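Local coordinates for transcriptional regulatory protein RcsB (Escherichia coli, PDB 5I4C) that acts as the DNA-binding response regulator of the Rcs phosphorelay, here its unphosphorylated receiver domain, in a pathway controlling capsule synthesis, biofilm formation and cell division genes, at residues I8-P13 against I84-N89; F17-S22 against Q110-D115; V52-L57 against K118-L123; A93-V98 against E104-K109. All coordinates share one frame; numbering follows the deposited sequence.

Contact 1: residues I8-P13 against I84-N89; sequences IADDHP and IVLTMN
Leu-86 reaches from the end of one strand toward Ala-9 and Asp-10 at the end of another, in the doubly wound alpha/beta fold of a CheY-like receiver domain. Strands 4-9 and 82-87 are not sheet neighbours: strand 52-56 runs between them, and Ala-9 makes its backbone hydrogen bonds to Ile-54 and Asp-56 of that middle strand. The separation shows in the backbone, where the CA atoms of Asp-10 and Leu-86 are 8.5 Å apart, and in the modest 66 Å² buried.

What spans the gap is a methyl. With Leu-86 CG anti to its own carbonyl carbon (chi1 -62°) and CD1 extended beyond it (chi2 174°), CD1 is carried toward the other segment and approaches the Ala-9 backbone, 4.3 Å from Leu-86 CD1 to Ala-9 O. The same CD1 lies 4.4 Å from Asp-10 OD1, so one side of the acidic group is bordered by hydrocarbon. Both approaches are loose van der Waals contacts, and no hydrogen bond crosses. Ile-19 of helix 13-23 and Ile-54 of strand 52-56 also pack on Leu-86.

The two oxygens of Asp-10 have different tasks. OD1 forms a salt bridge with Lys-109 and lies close to Asp-56, the predicted phosphorylation site, which places this contact at the edge of the receiver's acidic pocket. OD2 turns back to its own loop and closes an Asx turn just before helix 13-23: His-12 N donates to Asp-10 OD2 over 2.9 Å, meeting the anti side of the carboxylate 21° out of its plane.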
loop_
_atom_site.group_PDB
_atom_site.type_symbol
_atom_site.label_atom_id
_atom_site.label_comp_id
_atom_site.label_asym_id
_atom_site.label_seq_id
_atom_site.Cartn_x
_atom_site.Cartn_y
_atom_site.Cartn_z
ATOM N N ILE A 8 -3.206 14.122 0.082
ATOM C CA ILE A 8 -3.332 12.756 0.515
ATOM C C ILE A 8 -2.422 12.562 1.709
ATOM O O ILE A 8 -1.255 13.024 1.700
ATOM C CB ILE A 8 -3.085 11.751 -0.629
ATOM C CG1 ILE A 8 -1.688 11.838 -1.216
ATOM C CG2 ILE A 8 -4.013 12.023 -1.811
ATOM C CD1 ILE A 8 -1.430 10.794 -2.339
ATOM N N ALA A 9 -2.935 11.906 2.745
ATOM C CA ALA A 9 -2.167 11.762 3.960
ATOM C C ALA A 9 -2.290 10.359 4.523
ATOM O O ALA A 9 -3.403 9.834 4.715
ATOM C CB ALA A 9 -2.594 12.799 4.985
ATOM N N ASP A 10 -1.135 9.713 4.669
ATOM C CA ASP A 10 -1.053 8.342 5.209
ATOM C C ASP A 10 0.364 8.097 5.621
ATOM O O ASP A 10 1.280 8.557 4.933
ATOM C CB ASP A 10 -1.445 7.302 4.183
ATOM C CG ASP A 10 -1.749 5.914 4.840
ATOM O OD1 ASP A 10 -2.872 5.646 5.225
ATOM O OD2 ASP A 10 -0.888 5.084 4.985
ATOM N N ASP A 11 0.572 7.346 6.675
ATOM C CA ASP A 11 1.985 7.138 7.077
ATOM C C ASP A 11 2.639 5.964 6.353
ATOM O O ASP A 11 3.701 5.566 6.751
ATOM C CB ASP A 11 2.153 7.079 8.603
ATOM C CG ASP A 11 1.438 5.920 9.225
ATOM O OD1 ASP A 11 0.380 5.528 8.662
ATOM O OD2 ASP A 11 1.925 5.439 10.284
ATOM N N HIS A 12 1.999 5.409 5.308
ATOM C CA HIS A 12 2.585 4.319 4.545
ATOM C C HIS A 12 2.891 4.811 3.140
ATOM O O HIS A 12 1.960 5.126 2.409
ATOM C CB HIS A 12 1.623 3.135 4.503
ATOM C CG HIS A 12 1.646 2.308 5.735
ATOM N ND1 HIS A 12 0.615 2.316 6.639
ATOM C CD2 HIS A 12 2.598 1.525 6.258
ATOM C CE1 HIS A 12 0.903 1.500 7.631
ATOM N NE2 HIS A 12 2.116 1.026 7.431
ATOM N N PRO A 13 4.183 4.918 2.768
ATOM C CA PRO A 13 4.524 5.470 1.469
ATOM C C PRO A 13 3.869 4.691 0.335
ATOM O O PRO A 13 3.431 5.286 -0.611
ATOM C CB PRO A 13 6.041 5.362 1.428
ATOM C CG PRO A 13 6.413 5.538 2.837
ATOM C CD PRO A 13 5.356 4.839 3.637
ATOM N N ILE A 84 -12.229 13.083 3.129
ATOM C CA ILE A 84 -12.392 11.659 2.950
ATOM C C ILE A 84 -11.439 10.921 3.856
ATOM O O ILE A 84 -10.201 11.087 3.753
ATOM C CB ILE A 84 -12.180 11.208 1.518
ATOM C CG1 ILE A 84 -13.231 11.860 0.611
ATOM C CG2 ILE A 84 -12.292 9.674 1.404
ATOM C CD1 ILE A 84 -12.968 11.635 -0.873
ATOM N N VAL A 85 -12.028 10.087 4.722
ATOM C CA VAL A 85 -11.276 9.205 5.600
ATOM C C VAL A 85 -10.979 7.864 4.906
ATOM O O VAL A 85 -11.871 7.279 4.361
ATOM C CB VAL A 85 -11.998 9.013 6.939
ATOM C CG1 VAL A 85 -11.403 7.896 7.783
ATOM C CG2 VAL A 85 -11.885 10.329 7.713
ATOM N N LEU A 86 -9.731 7.417 5.001
ATOM C CA LEU A 86 -9.275 6.094 4.586
ATOM C C LEU A 86 -9.284 5.178 5.792
ATOM O O LEU A 86 -8.656 5.505 6.811
ATOM C CB LEU A 86 -7.807 6.168 4.082
ATOM C CG LEU A 86 -7.540 7.053 2.865
ATOM C CD1 LEU A 86 -6.034 7.144 2.560
ATOM C CD2 LEU A 86 -8.348 6.507 1.686
ATOM N N THR A 87 -10.002 4.073 5.712
ATOM C CA THR A 87 -10.152 3.256 6.865
ATOM C C THR A 87 -9.669 1.831 6.620
ATOM O O THR A 87 -9.814 1.258 5.545
ATOM C CB THR A 87 -11.590 3.342 7.412
ATOM O OG1 THR A 87 -11.573 2.710 8.670
ATOM C CG2 THR A 87 -12.578 2.713 6.524
ATOM N N MET A 88 -9.067 1.257 7.629
ATOM C CA MET A 88 -8.487 -0.079 7.439
ATOM C C MET A 88 -9.579 -1.112 7.554
ATOM O O MET A 88 -9.372 -2.248 7.189
ATOM C CB MET A 88 -7.303 -0.372 8.383
ATOM C CG MET A 88 -6.057 -1.015 7.678
ATOM S SD MET A 88 -6.170 -1.656 5.944
ATOM C CE MET A 88 -6.323 -3.444 6.186
ATOM N N ASN A 89 -10.730 -0.730 8.086
ATOM C CA ASN A 89 -11.826 -1.648 8.122
ATOM C C ASN A 89 -13.194 -0.941 8.261
ATOM O O ASN A 89 -13.272 0.255 8.496
ATOM C CB ASN A 89 -11.604 -2.623 9.276
ATOM C CG ASN A 89 -11.736 -1.939 10.635
ATOM O OD1 ASN A 89 -12.760 -1.343 10.940
ATOM N ND2 ASN A 89 -10.674 -1.979 11.420
#

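Contact 2: residues F17-S22 against Q110-D115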
loop_
_atom_site.group_PDB
_atom_site.type_symbol
_atom_site.label_atom_id
_atom_site.label_comp_id
_atom_site.label_asym_id
_atom_site.label_seq_id
_atom_site.Cartn_x
_atom_site.Cartn_y
_atom_site.Cartn_z
ATOM N N PHE A 17 1.724 6.155 -2.895
ATOM C CA PHE A 17 2.085 5.784 -4.268
ATOM C C PHE A 17 0.875 5.282 -5.045
ATOM O O PHE A 17 0.627 5.748 -6.171
ATOM C CB PHE A 17 3.163 4.689 -4.216
ATOM C CG PHE A 17 3.626 4.227 -5.548
ATOM C CD1 PHE A 17 4.500 4.975 -6.284
ATOM C CD2 PHE A 17 3.158 3.080 -6.081
ATOM C CE1 PHE A 17 4.928 4.512 -7.537
ATOM C CE2 PHE A 17 3.511 2.630 -7.334
ATOM C CZ PHE A 17 4.441 3.330 -8.059
ATOM N N GLY A 18 0.139 4.312 -4.478
ATOM C CA GLY A 18 -1.033 3.695 -5.167
ATOM C C GLY A 18 -2.100 4.730 -5.471
ATOM O O GLY A 18 -2.609 4.810 -6.577
ATOM N N ILE A 19 -2.396 5.554 -4.459
ATOM C CA ILE A 19 -3.342 6.628 -4.608
ATOM C C ILE A 19 -2.893 7.618 -5.701
ATOM O O ILE A 19 -3.671 7.959 -6.580
ATOM C CB ILE A 19 -3.621 7.323 -3.259
ATOM C CG1 ILE A 19 -4.340 6.312 -2.352
ATOM C CG2 ILE A 19 -4.499 8.548 -3.511
ATOM C CD1 ILE A 19 -4.653 6.783 -0.944
ATOM N N ARG A 20 -1.637 8.026 -5.685
ATOM C CA ARG A 20 -1.156 8.973 -6.726
ATOM C C ARG A 20 -1.288 8.355 -8.152
ATOM O O ARG A 20 -1.717 9.051 -9.080
ATOM C CB ARG A 20 0.270 9.423 -6.389
ATOM C CG ARG A 20 0.979 10.285 -7.396
ATOM C CD ARG A 20 2.517 10.215 -7.147
ATOM N NE ARG A 20 2.783 10.141 -5.711
ATOM C CZ ARG A 20 3.746 9.392 -5.142
ATOM N NH1 ARG A 20 4.618 8.662 -5.880
ATOM N NH2 ARG A 20 3.820 9.328 -3.793
ATOM N N LYS A 21 -0.952 7.073 -8.303
ATOM C CA LYS A 21 -1.037 6.376 -9.547
ATOM C C LYS A 21 -2.469 6.315 -10.038
ATOM O O LYS A 21 -2.748 6.538 -11.197
ATOM C CB LYS A 21 -0.511 4.962 -9.399
ATOM C CG LYS A 21 0.985 4.775 -9.294
ATOM C CD LYS A 21 1.775 5.431 -10.440
ATOM C CE LYS A 21 2.273 6.804 -9.980
ATOM N NZ LYS A 21 3.335 7.279 -10.907
ATOM N N SER A 22 -3.403 6.115 -9.144
ATOM C CA SER A 22 -4.784 6.063 -9.522
ATOM C C SER A 22 -5.292 7.475 -9.930
ATOM O O SER A 22 -5.966 7.673 -10.970
ATOM C CB SER A 22 -5.622 5.478 -8.384
ATOM O OG SER A 22 -6.974 5.823 -8.712
ATOM N N GLN A 110 -7.711 -0.191 1.489
ATOM C CA GLN A 110 -7.166 -1.168 0.524
ATOM C C GLN A 110 -7.826 -1.114 -0.864
ATOM O O GLN A 110 -7.282 -1.619 -1.804
ATOM C CB GLN A 110 -7.195 -2.563 1.091
ATOM C CG GLN A 110 -6.338 -2.699 2.357
ATOM C CD GLN A 110 -4.862 -2.423 2.087
ATOM O OE1 GLN A 110 -4.324 -2.885 1.084
ATOM N NE2 GLN A 110 -4.198 -1.643 3.011
ATOM N N GLY A 111 -9.008 -0.537 -0.952
ATOM C CA GLY A 111 -9.715 -0.366 -2.212
ATOM C C GLY A 111 -9.607 1.056 -2.739
ATOM O O GLY A 111 -10.229 1.377 -3.709
ATOM N N ALA A 112 -8.769 1.897 -2.134
ATOM C CA ALA A 112 -8.692 3.288 -2.572
ATOM C C ALA A 112 -8.433 3.562 -4.060
ATOM O O ALA A 112 -9.053 4.458 -4.624
ATOM C CB ALA A 112 -7.705 4.054 -1.679
ATOM N N PRO A 113 -7.569 2.767 -4.732
ATOM C CA PRO A 113 -7.329 3.125 -6.123
ATOM C C PRO A 113 -8.537 3.041 -7.003
ATOM O O PRO A 113 -8.659 3.897 -7.858
ATOM C CB PRO A 113 -6.287 2.100 -6.604
ATOM C CG PRO A 113 -5.584 1.652 -5.346
ATOM C CD PRO A 113 -6.624 1.733 -4.244
ATOM N N THR A 114 -9.387 2.038 -6.812
ATOM C CA THR A 114 -10.715 1.947 -7.438
ATOM C C THR A 114 -11.804 2.852 -6.844
ATOM O O THR A 114 -12.618 3.470 -7.550
ATOM C CB THR A 114 -11.275 0.532 -7.253
ATOM O OG1 THR A 114 -10.236 -0.402 -7.485
ATOM C CG2 THR A 114 -12.421 0.299 -8.216
ATOM N N ASP A 115 -11.848 2.928 -5.530
ATOM C CA ASP A 115 -12.995 3.570 -4.883
ATOM C C ASP A 115 -12.843 5.041 -4.811
ATOM O O ASP A 115 -13.867 5.726 -4.806
ATOM C CB ASP A 115 -13.237 3.018 -3.481
ATOM C CG ASP A 115 -13.614 1.539 -3.482
ATOM O OD1 ASP A 115 -14.052 1.042 -4.555
ATOM O OD2 ASP A 115 -13.440 0.852 -2.428
#
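The backbones of helix 13-23 and the start of helix 112-124 come nearest at Ser-22 and Pro-113, whose CA atoms are 5.2 Å apart. Small residues line the approach: Gly-18, one turn before Ser-22, turns bare backbone to the proline ring, with Gly-18 CA 5.0 Å from Pro-113 CG.

Ser-22 carries the polar link. Its OG, swung anti to the backbone N (chi1 164°), donates to the backbone of the other helix, Ser-22 OG to Pro-113 O at 2.7 Å. The hydroxyl arrives in the carbonyl plane on a lone pair, with a C=O...OG angle of 131°. Alongside, Ser-22 CB rests 3.9 Å from Pro-113 CB. Deeper in, the flank of Ile-19 meets a methyl, CG1 being 4.1 Å from Ala-112 CB. On the outer side, Pro-113 also packs on Phe-17 of the second subunit.

The chemistry explains the serine bond. The usual helical donor for Pro-113 O would be the N-H four residues on, but that residue is Pro-117, which has none; Ser-22 therefore supplies a hydrogen bond to a carbonyl that its own helix cannot serve in that way, tying the first and last helices of the receiver domain together.

Contact 3: residues V52-L57 against K118-L123; sequences VLITDL and KALAAL
Val-52 sets CG1 anti to its backbone N (chi1 -174°), which directs both methyls of its fork at helix 112-124. From the helix side, Leu-123 answers with a first torsion of -96°, displaced from the staggered values, that lays its CD2 against this fork. Leu-123 CD2 is 3.9 Å from Val-52 CG1 and 4.0 Å from Val-52 CG2, so a single methyl sits against both branches of the valine. Leu-120, one helical turn earlier, is more extended: its CD2 comes within 4.2 Å of Val-52 CG1. The same Leu-120 CD2 also lies 4.3 Å from Ile-54 CD1, so it touches both strand residues.

The side chains of Val-52 and the two leucines meet at a slant, and every close approach is methyl to methyl. No hydrogen bond crosses. The segments bury 139 Å², and each of the contacts is apolar: a helix packed on a sheet. The axes of strand 52-56 and helix 118-123 approach to 11.4 Å, a distance bridged by side chains from both elements. Their directions are 151° apart, roughly antiparallel.

Strand alternation decides which residues take part. Val-52 and Ile-54 face helix 112-124, whereas Leu-53 between them packs on Ile-74 of helix 67-77 across the opposite face of the sheet. Neighbouring strands complete the layer, Met-4 of strand 4-9 touching Val-52 and Leu-120, and Ile-84 of strand 82-87 touching Leu-120 and Leu-123. The middle strand of the five is thereby covered by helix 112-124 on one face and by helix 67-77 on the other.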
loop_
_atom_site.group_PDB
_atom_site.type_symbol
_atom_site.label_atom_id
_atom_site.label_comp_id
_atom_site.label_asym_id
_atom_site.label_seq_id
_atom_site.Cartn_x
_atom_site.Cartn_y
_atom_site.Cartn_z
ATOM N N VAL A 52 -10.068 18.973 -0.959
ATOM C CA VAL A 52 -10.400 17.739 -0.306
ATOM C C VAL A 52 -9.124 17.226 0.354
ATOM O O VAL A 52 -8.062 17.238 -0.262
ATOM C CB VAL A 52 -10.852 16.651 -1.334
ATOM C CG1 VAL A 52 -11.337 15.386 -0.608
ATOM C CG2 VAL A 52 -12.008 17.173 -2.098
ATOM N N LEU A 53 -9.271 16.825 1.576
ATOM C CA LEU A 53 -8.252 16.049 2.261
ATOM C C LEU A 53 -8.643 14.579 2.309
ATOM O O LEU A 53 -9.723 14.259 2.818
ATOM C CB LEU A 53 -8.081 16.563 3.660
ATOM C CG LEU A 53 -7.133 15.690 4.494
ATOM C CD1 LEU A 53 -5.693 15.576 4.028
ATOM C CD2 LEU A 53 -7.236 16.127 5.895
ATOM N N ILE A 54 -7.753 13.718 1.812
ATOM C CA ILE A 54 -7.905 12.271 1.853
ATOM C C ILE A 54 -6.909 11.725 2.882
ATOM O O ILE A 54 -5.703 11.749 2.649
ATOM C CB ILE A 54 -7.679 11.656 0.476
ATOM C CG1 ILE A 54 -8.598 12.322 -0.536
ATOM C CG2 ILE A 54 -7.902 10.154 0.513
ATOM C CD1 ILE A 54 -8.240 12.032 -1.975
ATOM N N THR A 55 -7.416 11.237 3.986
ATOM C CA THR A 55 -6.559 11.008 5.103
ATOM C C THR A 55 -6.847 9.706 5.884
ATOM O O THR A 55 -7.996 9.317 6.121
ATOM C CB THR A 55 -6.556 12.215 6.100
ATOM O OG1 THR A 55 -5.513 12.032 7.085
ATOM C CG2 THR A 55 -7.916 12.323 6.902
ATOM N N ASP A 56 -5.773 9.032 6.256
ATOM C CA ASP A 56 -5.799 7.976 7.265
ATOM C C ASP A 56 -6.045 8.604 8.673
ATOM O O ASP A 56 -5.737 9.775 8.887
ATOM C CB ASP A 56 -4.454 7.277 7.283
ATOM C CG ASP A 56 -4.487 5.996 8.074
ATOM O OD1 ASP A 56 -5.212 5.054 7.711
ATOM O OD2 ASP A 56 -3.791 5.941 9.061
ATOM N N LEU A 57 -6.628 7.856 9.587
ATOM C CA LEU A 57 -6.833 8.340 10.951
ATOM C C LEU A 57 -5.782 7.903 11.978
ATOM O O LEU A 57 -5.928 8.249 13.142
ATOM C CB LEU A 57 -8.186 7.892 11.412
ATOM C CG LEU A 57 -9.407 8.500 10.686
ATOM C CD1 LEU A 57 -10.661 7.931 11.307
ATOM C CD2 LEU A 57 -9.410 10.018 10.775
ATOM N N LYS A 118 -14.461 7.224 -7.429
ATOM C CA LYS A 118 -15.891 7.225 -7.310
ATOM C C LYS A 118 -16.270 8.154 -6.156
ATOM O O LYS A 118 -17.255 8.901 -6.270
ATOM C CB LYS A 118 -16.453 5.815 -7.033
ATOM C CG LYS A 118 -16.117 4.693 -8.025
ATOM C CD LYS A 118 -16.609 3.400 -7.385
ATOM C CE LYS A 118 -16.479 2.171 -8.257
ATOM N NZ LYS A 118 -17.671 1.289 -8.058
ATOM N N ALA A 119 -15.515 8.116 -5.049
ATOM C CA ALA A 119 -15.817 9.015 -3.929
ATOM C C ALA A 119 -15.659 10.505 -4.319
ATOM O O ALA A 119 -16.480 11.380 -3.958
ATOM C CB ALA A 119 -14.934 8.648 -2.737
ATOM N N LEU A 120 -14.601 10.782 -5.067
ATOM C CA LEU A 120 -14.348 12.136 -5.523
ATOM C C LEU A 120 -15.421 12.630 -6.533
ATOM O O LEU A 120 -15.788 13.790 -6.488
ATOM C CB LEU A 120 -12.955 12.253 -6.145
ATOM C CG LEU A 120 -11.802 12.069 -5.152
ATOM C CD1 LEU A 120 -10.505 12.229 -5.928
ATOM C CD2 LEU A 120 -11.860 13.082 -4.046
ATOM N N ALA A 121 -15.873 11.773 -7.444
ATOM C CA ALA A 121 -17.055 12.119 -8.323
ATOM C C ALA A 121 -18.297 12.440 -7.517
ATOM O O ALA A 121 -19.017 13.383 -7.824
ATOM C CB ALA A 121 -17.361 10.986 -9.276
ATOM N N ALA A 122 -18.550 11.650 -6.469
ATOM C CA ALA A 122 -19.687 11.906 -5.579
ATOM C C ALA A 122 -19.557 13.265 -4.932
ATOM O O ALA A 122 -20.540 14.079 -4.899
ATOM C CB ALA A 122 -19.799 10.834 -4.503
ATOM N N LEU A 123 -18.383 13.502 -4.347
ATOM C CA LEU A 123 -18.092 14.816 -3.754
ATOM C C LEU A 123 -18.331 15.976 -4.702
ATOM O O LEU A 123 -18.876 17.048 -4.305
ATOM C CB LEU A 123 -16.659 14.917 -3.261
ATOM C CG LEU A 123 -16.553 14.608 -1.773
ATOM C CD1 LEU A 123 -17.116 13.240 -1.380
ATOM C CD2 LEU A 123 -15.115 14.795 -1.275
#

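Contact 4: residues A93-V98 against E104-K109; sequences AILSAV and EGIVLK
Leu-95 is the first residue of helix segment 93-98 to touch strand 105-108, and in the model it does so with its branch point: Leu-95 CG lies 4.0 Å from Ile-106 CD1. The two side chains meet at a slant. Leu-95 is poorly ordered, so the placing of its whole side chain, and with it which of its atoms comes closest, deserves caution.

One turn on, the helix meets the strand again at Val-98. A chi1 of 79° wedges CG1 between the residue's own N and C and aims it at the strand. Val-98 CG1 and Ile-106 CD1 meet tip to tip at 3.9 Å. The helical bond that ends at this residue, Val-98 N to Ile-94 O at 3.4 Å, is weak.

Ile-106 is therefore the one strand residue that reaches both helix residues. Its CD1 rests over the notch between Leu-95 CG and Val-98 CG1, touching both from the strand side. The contact buries 109 Å², and both close approaches are between apolar side chains; no hydrogen bond crosses. Pro-131 and Thr-87 also pack on Ile-106. Val-107, next in the strand, instead faces Ala-119 of helix 112-124, on the other side of the sheet. A helix folded back on the edge strand that follows it, here with strand 82-87 as the preceding parallel neighbour, is the hallmark of a beta-alpha-beta crossover, the last such unit in this receiver fold.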
loop_
_atom_site.group_PDB
_atom_site.type_symbol
_atom_site.label_atom_id
_atom_site.label_comp_id
_atom_site.label_asym_id
_atom_site.label_seq_id
_atom_site.Cartn_x
_atom_site.Cartn_y
_atom_site.Cartn_z
ATOM N N ALA A 93 -18.641 0.891 14.941
ATOM C CA ALA A 93 -18.366 1.933 15.940
ATOM C C ALA A 93 -17.433 3.059 15.426
ATOM O O ALA A 93 -17.750 4.245 15.520
ATOM C CB ALA A 93 -17.800 1.279 17.208
ATOM N N ILE A 94 -16.303 2.684 14.855
ATOM C CA ILE A 94 -15.360 3.683 14.332
ATOM C C ILE A 94 -16.020 4.678 13.342
ATOM O O ILE A 94 -15.857 5.903 13.443
ATOM C CB ILE A 94 -14.111 2.994 13.707
ATOM C CG1 ILE A 94 -13.222 2.411 14.838
ATOM C CG2 ILE A 94 -13.360 3.975 12.802
ATOM C CD1 ILE A 94 -12.321 1.254 14.487
ATOM N N LEU A 95 -16.751 4.111 12.386
ATOM C CA LEU A 95 -17.406 4.885 11.326
ATOM C C LEU A 95 -18.355 5.945 11.903
ATOM O O LEU A 95 -18.360 7.125 11.462
ATOM C CB LEU A 95 -18.195 3.952 10.380
ATOM C CG LEU A 95 -17.477 3.382 9.143
ATOM C CD1 LEU A 95 -16.020 2.957 9.441
ATOM C CD2 LEU A 95 -18.330 2.258 8.514
ATOM N N SER A 96 -19.160 5.492 12.871
ATOM C CA SER A 96 -20.182 6.309 13.533
ATOM C C SER A 96 -19.577 7.597 14.087
ATOM O O SER A 96 -20.015 8.717 13.766
ATOM C CB SER A 96 -20.881 5.466 14.645
ATOM O OG SER A 96 -21.697 6.257 15.491
ATOM N N ALA A 97 -18.542 7.413 14.892
ATOM C CA ALA A 97 -17.889 8.503 15.584
ATOM C C ALA A 97 -17.510 9.610 14.595
ATOM O O ALA A 97 -17.859 10.789 14.761
ATOM C CB ALA A 97 -16.677 7.957 16.311
ATOM N N VAL A 98 -16.864 9.186 13.516
ATOM C CA VAL A 98 -16.417 10.093 12.488
ATOM C C VAL A 98 -17.561 10.607 11.575
ATOM O O VAL A 98 -17.568 11.797 11.215
ATOM C CB VAL A 98 -15.223 9.479 11.678
ATOM C CG1 VAL A 98 -15.658 8.452 10.626
ATOM C CG2 VAL A 98 -14.410 10.592 11.044
ATOM N N GLU A 104 -17.186 14.035 4.538
ATOM C CA GLU A 104 -17.786 13.820 3.268
ATOM C C GLU A 104 -17.654 12.392 2.744
ATOM O O GLU A 104 -18.471 11.947 1.935
ATOM C CB GLU A 104 -17.232 14.815 2.252
ATOM C CG GLU A 104 -17.783 16.206 2.438
ATOM C CD GLU A 104 -17.191 16.948 3.638
ATOM O OE1 GLU A 104 -16.152 16.558 4.222
ATOM O OE2 GLU A 104 -17.807 17.932 4.025
ATOM N N GLY A 105 -16.664 11.645 3.193
ATOM C CA GLY A 105 -16.480 10.353 2.603
ATOM C C GLY A 105 -15.693 9.469 3.467
ATOM O O GLY A 105 -14.907 9.960 4.330
ATOM N N ILE A 106 -15.956 8.173 3.294
ATOM C CA ILE A 106 -15.186 7.114 3.926
ATOM C C ILE A 106 -14.894 6.083 2.859
ATOM O O ILE A 106 -15.778 5.661 2.165
ATOM C CB ILE A 106 -15.919 6.423 5.133
ATOM C CG1 ILE A 106 -16.141 7.418 6.254
ATOM C CG2 ILE A 106 -15.050 5.278 5.632
ATOM C CD1 ILE A 106 -17.112 6.946 7.294
ATOM N N VAL A 107 -13.644 5.699 2.724
ATOM C CA VAL A 107 -13.211 4.704 1.712
ATOM C C VAL A 107 -12.362 3.675 2.390
ATOM O O VAL A 107 -11.465 4.052 3.136
ATOM C CB VAL A 107 -12.356 5.425 0.648
ATOM C CG1 VAL A 107 -11.596 4.446 -0.281
ATOM C CG2 VAL A 107 -13.286 6.327 -0.156
ATOM N N LEU A 108 -12.566 2.409 2.077
ATOM C CA LEU A 108 -11.682 1.387 2.595
ATOM C C LEU A 108 -10.337 1.564 1.941
ATOM O O LEU A 108 -10.228 1.557 0.722
ATOM C CB LEU A 108 -12.192 -0.009 2.357
ATOM C CG LEU A 108 -13.545 -0.298 2.932
ATOM C CD1 LEU A 108 -14.005 -1.722 2.557
ATOM C CD2 LEU A 108 -13.431 -0.120 4.425
ATOM N N LYS A 109 -9.318 1.743 2.774
ATOM C CA LYS A 109 -7.992 2.077 2.287
ATOM C C LYS A 109 -7.530 1.081 1.236
ATOM O O LYS A 109 -6.956 1.438 0.201
ATOM C CB LYS A 109 -7.016 2.078 3.477
ATOM C CG LYS A 109 -5.646 2.592 3.107
ATOM C CD LYS A 109 -4.563 2.297 4.140
ATOM C CE LYS A 109 -4.774 3.151 5.311
ATOM N NZ LYS A 109 -3.540 3.293 6.086
#

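Lys-109, at the end of contact 4, draws three of the contacts to one site: its NZ is 2.6 Å from Asp-10 OD1 of contact 1 and 2.9 Å from Asp-56 OD1 of contact 3. Asp-56 is the predicted phosphoacceptor, unmodified here, so this cluster marks the probable phosphorylation pocket. Away from it, hydrophobic continuity takes over. Leu-86 CD1 of contact 1 is 3.8 Å from Ile-19 CD1 of contact 2, and contacts 2 and 3 share helix 112-124. Contacts 2 and 4 have centres about 17 Å apart, yet Val-107 CG1 still packs 3.9 Å from Ala-112 CA. Contacts 1 and 2 both adjoin the second subunit.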